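Local atomic coordinates of aspartate aminotransferase (PDB entry 3NRA), a protein that probably catalyses the pyridoxal-phosphate-dependent transfer of an amino group from L-aspartate to 2-oxoglutarate, giving oxaloacetate and L-glutamate. Residues A35-R40 and A395-T400; V123-K128 and F145-M150; A180-F185 and T214-Q219. All blocks are in the same frame, centred on the assembly; numbering follows the deposited sequence.

In the fold
Contacts 2 and 3 belong to the seven-stranded mixed sheet of the aminotransferase fold, with their centres about 13 Å apart. Contact 2 pairs the start of strand 128-133 with that of the edge strand 149-154; contact 3 pairs strands 182-186 and 214-218 further into the same sheet, and Ala180 CB packs on Lys128 O at 3.6 Å. Along the chain contact 2 closes before contact 3 opens. Contact 1 spans both in sequence, joining the loop before strand 42-43 to helix 388-404, its centre about 43 Å and 40 Å from those of contacts 2 and 3. Of the three, contact 3 touches the cofactor, Asp218 bonding to the pyridoxal-lysine at position 253.

Contact 1 (A35-R40 and A395-T400)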
loop_
_atom_site.group_PDB
_atom_site.type_symbol
_atom_site.label_atom_id
_atom_site.label_comp_id
_atom_site.label_asym_id
_atom_site.label_seq_id
_atom_site.Cartn_x
_atom_site.Cartn_y
_atom_site.Cartn_z
ATOM N N ALA B 35 -3.399 14.205 41.551
ATOM C CA ALA B 35 -4.504 14.322 40.597
ATOM C C ALA B 35 -3.983 14.743 39.209
ATOM O O ALA B 35 -2.798 15.092 39.059
ATOM C CB ALA B 35 -5.559 15.359 41.121
ATOM N N PRO B 36 -4.864 14.714 38.180
ATOM C CA PRO B 36 -4.458 15.204 36.846
ATOM C C PRO B 36 -4.080 16.692 36.822
ATOM O O PRO B 36 -4.398 17.435 37.747
ATOM C CB PRO B 36 -5.714 14.955 35.979
ATOM C CG PRO B 36 -6.423 13.811 36.642
ATOM C CD PRO B 36 -6.203 14.063 38.141
ATOM N N ILE B 37 -3.373 17.092 35.779
ATOM C CA ILE B 37 -3.033 18.495 35.539
ATOM C C ILE B 37 -3.879 19.002 34.343
ATOM O O ILE B 37 -3.749 18.493 33.230
ATOM C CB ILE B 37 -1.529 18.640 35.204
ATOM C CG1 ILE B 37 -0.643 18.068 36.322
ATOM C CG2 ILE B 37 -1.144 20.090 34.993
ATOM C CD1 ILE B 37 0.827 17.931 35.854
ATOM N N GLU B 38 -4.753 19.979 34.608
ATOM C CA GLU B 38 -5.666 20.510 33.583
ATOM C C GLU B 38 -4.876 21.138 32.421
ATOM O O GLU B 38 -3.786 21.606 32.596
ATOM C CB GLU B 38 -6.656 21.532 34.204
ATOM C CG GLU B 38 -7.626 20.928 35.310
ATOM C CD GLU B 38 -8.619 21.974 35.913
ATOM O OE1 GLU B 38 -9.030 22.931 35.202
ATOM O OE2 GLU B 38 -8.998 21.807 37.086
ATOM N N GLY B 39 -5.454 21.087 31.213
ATOM C CA GLY B 39 -4.855 21.724 30.015
ATOM C C GLY B 39 -5.298 21.031 28.733
ATOM O O GLY B 39 -5.846 19.934 28.780
ATOM N N ARG B 40 -5.070 21.668 27.585
ATOM C CA ARG B 40 -5.505 21.103 26.302
ATOM C C ARG B 40 -4.676 19.854 25.977
ATOM O O ARG B 40 -3.467 19.915 26.003
ATOM C CB ARG B 40 -5.363 22.126 25.170
ATOM C CG ARG B 40 -5.920 21.641 23.805
ATOM C CD ARG B 40 -5.768 22.737 22.685
ATOM N NE ARG B 40 -6.510 23.975 23.001
ATOM C CZ ARG B 40 -7.809 24.208 22.721
ATOM N NH1 ARG B 40 -8.573 23.294 22.090
ATOM N NH2 ARG B 40 -8.355 25.375 23.080
ATOM N N ALA B 395 4.277 20.361 27.208
ATOM C CA ALA B 395 5.644 20.097 27.630
ATOM C C ALA B 395 5.865 20.457 29.097
ATOM O O ALA B 395 6.565 19.730 29.808
ATOM C CB ALA B 395 6.635 20.856 26.745
ATOM N N ARG B 396 5.277 21.569 29.548
ATOM C CA ARG B 396 5.398 21.959 30.950
ATOM C C ARG B 396 4.684 20.986 31.882
ATOM O O ARG B 396 5.165 20.719 32.986
ATOM C CB ARG B 396 4.895 23.378 31.156
ATOM C CG ARG B 396 5.823 24.395 30.508
ATOM C CD ARG B 396 5.589 25.786 30.955
ATOM N NE ARG B 396 5.634 25.939 32.410
ATOM C CZ ARG B 396 5.451 27.096 33.032
ATOM N NH1 ARG B 396 5.273 28.224 32.323
ATOM N NH2 ARG B 396 5.475 27.141 34.357
ATOM N N ARG B 397 3.560 20.398 31.410
ATOM C CA ARG B 397 2.890 19.334 32.166
ATOM C C ARG B 397 3.779 18.068 32.244
ATOM O O ARG B 397 3.804 17.381 33.283
ATOM C CB ARG B 397 1.498 18.991 31.560
ATOM C CG ARG B 397 0.503 20.159 31.540
ATOM C CD ARG B 397 -0.956 19.689 31.433
ATOM N NE ARG B 397 -1.245 19.021 30.169
ATOM C CZ ARG B 397 -1.448 19.644 29.000
ATOM N NH1 ARG B 397 -1.397 20.995 28.897
ATOM N NH2 ARG B 397 -1.708 18.920 27.909
ATOM N N ILE B 398 4.503 17.756 31.167
ATOM C CA ILE B 398 5.391 16.577 31.176
ATOM C C ILE B 398 6.432 16.720 32.269
ATOM O O ILE B 398 6.635 15.792 33.075
ATOM C CB ILE B 398 6.144 16.362 29.839
ATOM C CG1 ILE B 398 5.165 16.037 28.704
ATOM C CG2 ILE B 398 7.186 15.183 29.986
ATOM C CD1 ILE B 398 5.854 15.722 27.309
ATOM N N VAL B 399 7.098 17.882 32.310
ATOM C CA VAL B 399 8.210 18.076 33.252
ATOM C C VAL B 399 7.721 18.153 34.701
ATOM O O VAL B 399 8.344 17.561 35.572
ATOM C CB VAL B 399 9.114 19.283 32.900
ATOM C CG1 VAL B 399 9.706 19.127 31.471
ATOM C CG2 VAL B 399 8.392 20.564 33.058
ATOM N N THR B 400 6.557 18.803 34.934
ATOM C CA THR B 400 5.860 18.763 36.243
ATOM C C THR B 400 5.662 17.296 36.736
ATOM O O THR B 400 5.989 16.968 37.892
ATOM C CB THR B 400 4.487 19.457 36.175
ATOM O OG1 THR B 400 4.651 20.816 35.794
ATOM C CG2 THR B 400 3.758 19.397 37.539
HETATM O O HOH W 1 -1.422 23.067 30.778
HETATM O O HOH W 2 -1.668 21.947 26.163
#
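One face of the Arg397 guanidinium is covered by the backbone of Gly39, whose CA lies 3.7 Å from Arg397 NH1, while two waters sit in plane at its edge. The contact is a loop-on-helix packing: the segment before strand 42-43 runs along the C-terminal helix 388-404, and Arg397 reaches out from that helix to tie the loop down. Its NH2 donates to Arg40 O at 2.8 Å, a bent bond (135° at the hydrogen) that comes from above the carbonyl plane. One water bridges Arg397 NH1 to the same carbonyl oxygen; the other accepts from NH1 and donates only weakly to Glu38 O. NE is held separately by Ala362 O, so bonds on both sides fix the rotation of the buried guanidinium. A side chain on Gly39 would run into NH1, and at its backbone angles a CB would also press on the carbonyl oxygen of Glu38. Nearer the loop's start, Ile37 and Arg397 overlap head to tail, Ile37 CG2 lying 3.6 Å from Arg397 CD. Ile37 CG1 stands anti to the carbonyl carbon (chi1 -57°) and carries CD1 to 3.7 Å from Thr400 CG2, leaving Ile37 CG2 for Arg397.

Contact 2 (V123-K128 and F145-M150)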
loop_
_atom_site.group_PDB
_atom_site.type_symbol
_atom_site.label_atom_id
_atom_site.label_comp_id
_atom_site.label_asym_id
_atom_site.label_seq_id
_atom_site.Cartn_x
_atom_site.Cartn_y
_atom_site.Cartn_z
ATOM N N VAL B 123 16.442 -7.436 0.560
ATOM C CA VAL B 123 16.731 -8.378 1.634
ATOM C C VAL B 123 16.078 -9.758 1.365
ATOM O O VAL B 123 14.871 -9.875 1.218
ATOM C CB VAL B 123 16.284 -7.846 2.997
ATOM C CG1 VAL B 123 16.639 -8.854 4.098
ATOM C CG2 VAL B 123 16.915 -6.443 3.283
ATOM N N ALA B 124 16.907 -10.772 1.241
ATOM C CA ALA B 124 16.440 -12.144 1.143
ATOM C C ALA B 124 16.642 -12.837 2.470
ATOM O O ALA B 124 17.382 -12.363 3.330
ATOM C CB ALA B 124 17.208 -12.889 0.042
ATOM N N ARG B 125 16.038 -14.002 2.589
ATOM C CA ARG B 125 16.128 -14.812 3.787
ATOM C C ARG B 125 17.599 -15.096 4.200
ATOM O O ARG B 125 18.387 -15.622 3.407
ATOM C CB ARG B 125 15.376 -16.112 3.541
ATOM C CG ARG B 125 15.516 -17.147 4.639
ATOM C CD ARG B 125 14.349 -18.119 4.629
ATOM N NE ARG B 125 14.772 -19.478 4.963
ATOM C CZ ARG B 125 15.287 -20.361 4.093
ATOM N NH1 ARG B 125 15.494 -20.043 2.797
ATOM N NH2 ARG B 125 15.611 -21.580 4.523
ATOM N N GLY B 126 17.947 -14.720 5.437
ATOM C CA GLY B 126 19.286 -14.951 5.988
ATOM C C GLY B 126 20.313 -13.850 5.706
ATOM O O GLY B 126 21.419 -13.895 6.227
ATOM N N ASP B 127 19.960 -12.867 4.888
ATOM C CA ASP B 127 20.885 -11.748 4.607
ATOM C C ASP B 127 21.079 -10.892 5.835
ATOM O O ASP B 127 20.124 -10.573 6.509
ATOM C CB ASP B 127 20.352 -10.865 3.498
ATOM C CG ASP B 127 20.437 -11.509 2.148
ATOM O OD1 ASP B 127 20.979 -12.628 2.052
ATOM O OD2 ASP B 127 19.952 -10.884 1.165
ATOM N N LYS B 128 22.327 -10.521 6.112
ATOM C CA LYS B 128 22.621 -9.542 7.142
ATOM C C LYS B 128 22.315 -8.094 6.683
ATOM O O LYS B 128 22.663 -7.696 5.581
ATOM C CB LYS B 128 24.056 -9.677 7.596
ATOM C CG LYS B 128 24.251 -10.896 8.475
ATOM C CD LYS B 128 25.693 -11.270 8.628
ATOM C CE LYS B 128 25.828 -12.505 9.499
ATOM N NZ LYS B 128 27.040 -13.245 9.200
ATOM N N PHE B 145 10.784 -9.404 9.087
ATOM C CA PHE B 145 9.701 -9.952 8.289
ATOM C C PHE B 145 10.196 -10.662 7.031
ATOM O O PHE B 145 9.660 -11.700 6.647
ATOM C CB PHE B 145 8.742 -8.862 7.864
ATOM C CG PHE B 145 7.546 -9.382 7.111
ATOM C CD1 PHE B 145 6.623 -10.191 7.739
ATOM C CD2 PHE B 145 7.365 -9.092 5.772
ATOM C CE1 PHE B 145 5.505 -10.664 7.043
ATOM C CE2 PHE B 145 6.255 -9.594 5.077
ATOM C CZ PHE B 145 5.345 -10.375 5.718
ATOM N N PHE B 146 11.230 -10.115 6.403
ATOM C CA PHE B 146 11.841 -10.776 5.278
ATOM C C PHE B 146 12.940 -11.814 5.702
ATOM O O PHE B 146 13.713 -12.288 4.869
ATOM C CB PHE B 146 12.330 -9.733 4.271
ATOM C CG PHE B 146 11.193 -9.038 3.530
ATOM C CD1 PHE B 146 10.458 -9.721 2.554
ATOM C CD2 PHE B 146 10.827 -7.762 3.842
ATOM C CE1 PHE B 146 9.386 -9.105 1.910
ATOM C CE2 PHE B 146 9.757 -7.146 3.200
ATOM C CZ PHE B 146 9.042 -7.825 2.235
ATOM N N GLU B 147 12.944 -12.194 6.987
ATOM C CA GLU B 147 13.853 -13.213 7.534
ATOM C C GLU B 147 15.339 -12.896 7.317
ATOM O O GLU B 147 16.190 -13.812 7.276
ATOM C CB GLU B 147 13.485 -14.605 7.006
ATOM C CG GLU B 147 11.995 -15.010 7.281
ATOM C CD GLU B 147 11.716 -16.516 7.001
ATOM O OE1 GLU B 147 12.468 -17.398 7.529
ATOM O OE2 GLU B 147 10.749 -16.813 6.247
ATOM N N GLY B 148 15.659 -11.590 7.265
ATOM C CA GLY B 148 17.034 -11.125 7.358
ATOM C C GLY B 148 17.487 -11.091 8.800
ATOM O O GLY B 148 16.665 -11.160 9.716
ATOM N N GLU B 149 18.795 -10.966 8.994
ATOM C CA GLU B 149 19.398 -10.864 10.318
ATOM C C GLU B 149 19.881 -9.421 10.522
ATOM O O GLU B 149 20.807 -8.966 9.833
ATOM C CB GLU B 149 20.571 -11.812 10.401
ATOM C CG GLU B 149 21.247 -11.890 11.776
ATOM C CD GLU B 149 22.609 -12.643 11.737
ATOM O OE1 GLU B 149 22.842 -13.460 10.799
ATOM O OE2 GLU B 149 23.442 -12.381 12.627
HETATM N N MSE B 150 19.264 -8.702 11.450
HETATM C CA MSE B 150 19.740 -7.351 11.795
HETATM C C MSE B 150 21.097 -7.435 12.462
HETATM O O MSE B 150 21.286 -8.224 13.398
HETATM C CB MSE B 150 18.775 -6.625 12.740
HETATM C CG MSE B 150 19.415 -5.371 13.453
HETATM SE SE MSE B 150 18.077 -4.336 14.368
HETATM C CE MSE B 150 17.999 -5.459 15.947
HETATM O O HOH W 3 22.489 -14.803 8.489
#
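A type II beta turn, Ala124 to Asp127, leads into strand 128-133 and packs against the Schellman motif that ends helix 137-145, with Glu147 as its C-prime residue. Two backbone bonds join the turns: Gly126 N donates to Glu147 O at 2.7 Å, and Glu149 N to Asp127 O at 2.8 Å, both nearly straight. The second leads into the parallel bridge of Lys128 with Glu149, where Lys128 CA also makes a CA-H...O contact with Glu149 O. Asp127 N closes the turn on Ala124 O, and Asp127 OD2 braces it by accepting from Ala124 N, which lies above the carboxylate plane. Gly148 lets the chains come close: a side chain there would collide with Val123 CG1, now 4.0 Å from Gly148 CA.

Lys128 and Glu149 lie side by side. Glu149 CG is anti to the backbone N (chi1 -176°), and the extended chain brings OE1 to 3.4 Å from Lys128 CE; the charges stay beyond salt-bridge range, Lys128 NZ lying 4.5 Å from Glu149 OE1 and donating to Ala178 O. A water links Glu149 OE1 to Gly126 O. Arg125 and Glu147 also run alongside each other, Arg125 CD being 3.5 Å from Glu147 OE1, and both pack on Arg125 of the second subunit. Here a right-handed beta-alpha-beta crossover returns to the sheet, its helix ending in a Schellman turn and its two strands parallel.

Contact 3 (A180-F185 and T214-Q219); sequences ARVFLF and TVIADQ
Phe185 has CG between its backbone N and carbonyl carbon (chi1 78°), a position that lays the ring over the partner strand, where Val215 CG1 meets its edge in plane at 3.7 Å from Phe185 CE1. The same CE1 touches Ala217 CB at 3.9 Å. On the other side of the sheet, Leu184 CG is anti to the backbone N (chi1 164°), and Leu184 CD1 comes to 3.5 Å from Ile216 CG2, the tightest apolar contact here; Ile216 CD1 reaches back to Val182 CG1. An alanine in place of Phe185 is likely to leave Val215 CG1 and Ala217 CB without their aromatic partner and to open a gap beside Tyr196, whose ring meets Phe185 edge-to-face.

Residues 182-185 and 214-218 run as parallel strands, their axes 9° apart, and five backbone bonds pass between them. They begin with Thr214 N to Arg181 O and finish with Asp218 N to Phe185 O at 2.7 Å, the latter in the carbonyl plane and nearly straight. That last bond anchors the backbone of Asp218, whose OD2 is hydrogen-bonded to the pyridine N1 of the pyridoxal-lysine at position 253.

Helix 198-211 links the two strands as a beta-alpha-beta unit and covers Phe183, Phe185 and Val215; helix 110-120 packs over Leu184 and Ile216, while strands 128-133 and 245-249 flank the pair.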
loop_
_atom_site.group_PDB
_atom_site.type_symbol
_atom_site.label_atom_id
_atom_site.label_comp_id
_atom_site.label_asym_id
_atom_site.label_seq_id
_atom_site.Cartn_x
_atom_site.Cartn_y
_atom_site.Cartn_z
ATOM N N ALA B 180 27.043 -8.165 5.948
ATOM C CA ALA B 180 25.922 -7.269 5.638
ATOM C C ALA B 180 26.157 -6.601 4.279
ATOM O O ALA B 180 27.213 -6.009 4.044
ATOM C CB ALA B 180 25.754 -6.239 6.716
ATOM N N ARG B 181 25.201 -6.750 3.369
ATOM C CA ARG B 181 25.271 -6.074 2.057
ATOM C C ARG B 181 24.137 -5.116 1.836
ATOM O O ARG B 181 24.001 -4.540 0.716
ATOM C CB ARG B 181 25.331 -7.120 0.933
ATOM C CG ARG B 181 26.609 -7.990 0.963
ATOM C CD ARG B 181 27.865 -7.157 0.569
ATOM N NE ARG B 181 29.106 -7.911 0.682
ATOM C CZ ARG B 181 29.911 -7.961 1.763
ATOM N NH1 ARG B 181 29.617 -7.322 2.910
ATOM N NH2 ARG B 181 31.027 -8.704 1.701
ATOM N N VAL B 182 23.361 -4.856 2.898
ATOM C CA VAL B 182 22.438 -3.742 2.933
ATOM C C VAL B 182 22.600 -2.912 4.225
ATOM O O VAL B 182 22.799 -3.476 5.316
ATOM C CB VAL B 182 20.989 -4.226 2.829
ATOM C CG1 VAL B 182 19.991 -3.013 2.825
ATOM C CG2 VAL B 182 20.807 -5.102 1.592
ATOM N N PHE B 183 22.479 -1.577 4.092
ATOM C CA PHE B 183 22.391 -0.648 5.220
ATOM C C PHE B 183 21.210 0.312 4.996
ATOM O O PHE B 183 21.118 0.931 3.961
ATOM C CB PHE B 183 23.698 0.144 5.314
ATOM C CG PHE B 183 23.691 1.253 6.363
ATOM C CD1 PHE B 183 23.293 1.001 7.672
ATOM C CD2 PHE B 183 24.195 2.517 6.056
ATOM C CE1 PHE B 183 23.347 1.985 8.631
ATOM C CE2 PHE B 183 24.204 3.526 7.018
ATOM C CZ PHE B 183 23.784 3.245 8.310
ATOM N N LEU B 184 20.316 0.404 5.993
ATOM C CA LEU B 184 19.107 1.223 5.951
ATOM C C LEU B 184 19.196 2.194 7.104
ATOM O O LEU B 184 19.493 1.770 8.239
ATOM C CB LEU B 184 17.872 0.338 6.124
ATOM C CG LEU B 184 16.560 1.024 6.488
ATOM C CD1 LEU B 184 16.094 2.027 5.381
ATOM C CD2 LEU B 184 15.491 -0.020 6.810
ATOM N N PHE B 185 18.991 3.489 6.824
ATOM C CA PHE B 185 18.996 4.521 7.857
ATOM C C PHE B 185 18.148 5.725 7.482
ATOM O O PHE B 185 17.960 6.023 6.278
ATOM C CB PHE B 185 20.447 4.947 8.205
ATOM C CG PHE B 185 21.088 5.875 7.204
ATOM C CD1 PHE B 185 21.434 5.430 5.948
ATOM C CD2 PHE B 185 21.433 7.179 7.568
ATOM C CE1 PHE B 185 22.063 6.282 5.022
ATOM C CE2 PHE B 185 22.047 8.041 6.657
ATOM C CZ PHE B 185 22.364 7.588 5.379
ATOM N N THR B 214 24.423 -2.138 -0.644
ATOM C CA THR B 214 23.347 -1.253 -1.032
ATOM C C THR B 214 22.935 -0.429 0.193
ATOM O O THR B 214 22.887 -0.946 1.310
ATOM C CB THR B 214 22.109 -2.096 -1.574
ATOM O OG1 THR B 214 22.440 -2.686 -2.832
ATOM C CG2 THR B 214 20.894 -1.268 -1.730
ATOM N N VAL B 215 22.659 0.847 -0.011
ATOM C CA VAL B 215 22.206 1.712 1.049
ATOM C C VAL B 215 20.835 2.256 0.671
ATOM O O VAL B 215 20.638 2.720 -0.458
ATOM C CB VAL B 215 23.188 2.928 1.265
ATOM C CG1 VAL B 215 22.641 3.873 2.279
ATOM C CG2 VAL B 215 24.601 2.450 1.662
ATOM N N ILE B 216 19.898 2.173 1.608
ATOM C CA ILE B 216 18.580 2.819 1.518
ATOM C C ILE B 216 18.618 4.005 2.459
ATOM O O ILE B 216 18.719 3.825 3.661
ATOM C CB ILE B 216 17.455 1.850 1.968
ATOM C CG1 ILE B 216 17.494 0.538 1.149
ATOM C CG2 ILE B 216 16.059 2.529 1.892
ATOM C CD1 ILE B 216 16.749 -0.654 1.840
ATOM N N ALA B 217 18.643 5.214 1.917
ATOM C CA ALA B 217 18.696 6.431 2.730
ATOM C C ALA B 217 17.292 7.042 2.830
ATOM O O ALA B 217 16.720 7.470 1.827
ATOM C CB ALA B 217 19.659 7.424 2.132
ATOM N N ASP B 218 16.721 7.006 4.039
ATOM C CA ASP B 218 15.362 7.490 4.281
ATOM C C ASP B 218 15.440 8.981 4.716
ATOM O O ASP B 218 15.683 9.307 5.893
ATOM C CB ASP B 218 14.676 6.604 5.345
ATOM C CG ASP B 218 13.202 6.947 5.552
ATOM O OD1 ASP B 218 12.774 8.026 5.126
ATOM O OD2 ASP B 218 12.482 6.128 6.170
ATOM N N GLN B 219 15.204 9.863 3.750
ATOM C CA GLN B 219 15.361 11.294 3.919
ATOM C C GLN B 219 14.028 11.980 4.006
ATOM O O GLN B 219 13.887 13.166 3.623
ATOM C CB GLN B 219 16.192 11.854 2.765
ATOM C CG GLN B 219 17.525 11.073 2.507
ATOM C CD GLN B 219 18.492 11.832 1.577
ATOM O OE1 GLN B 219 19.688 11.523 1.515
ATOM N NE2 GLN B 219 17.969 12.852 0.870
#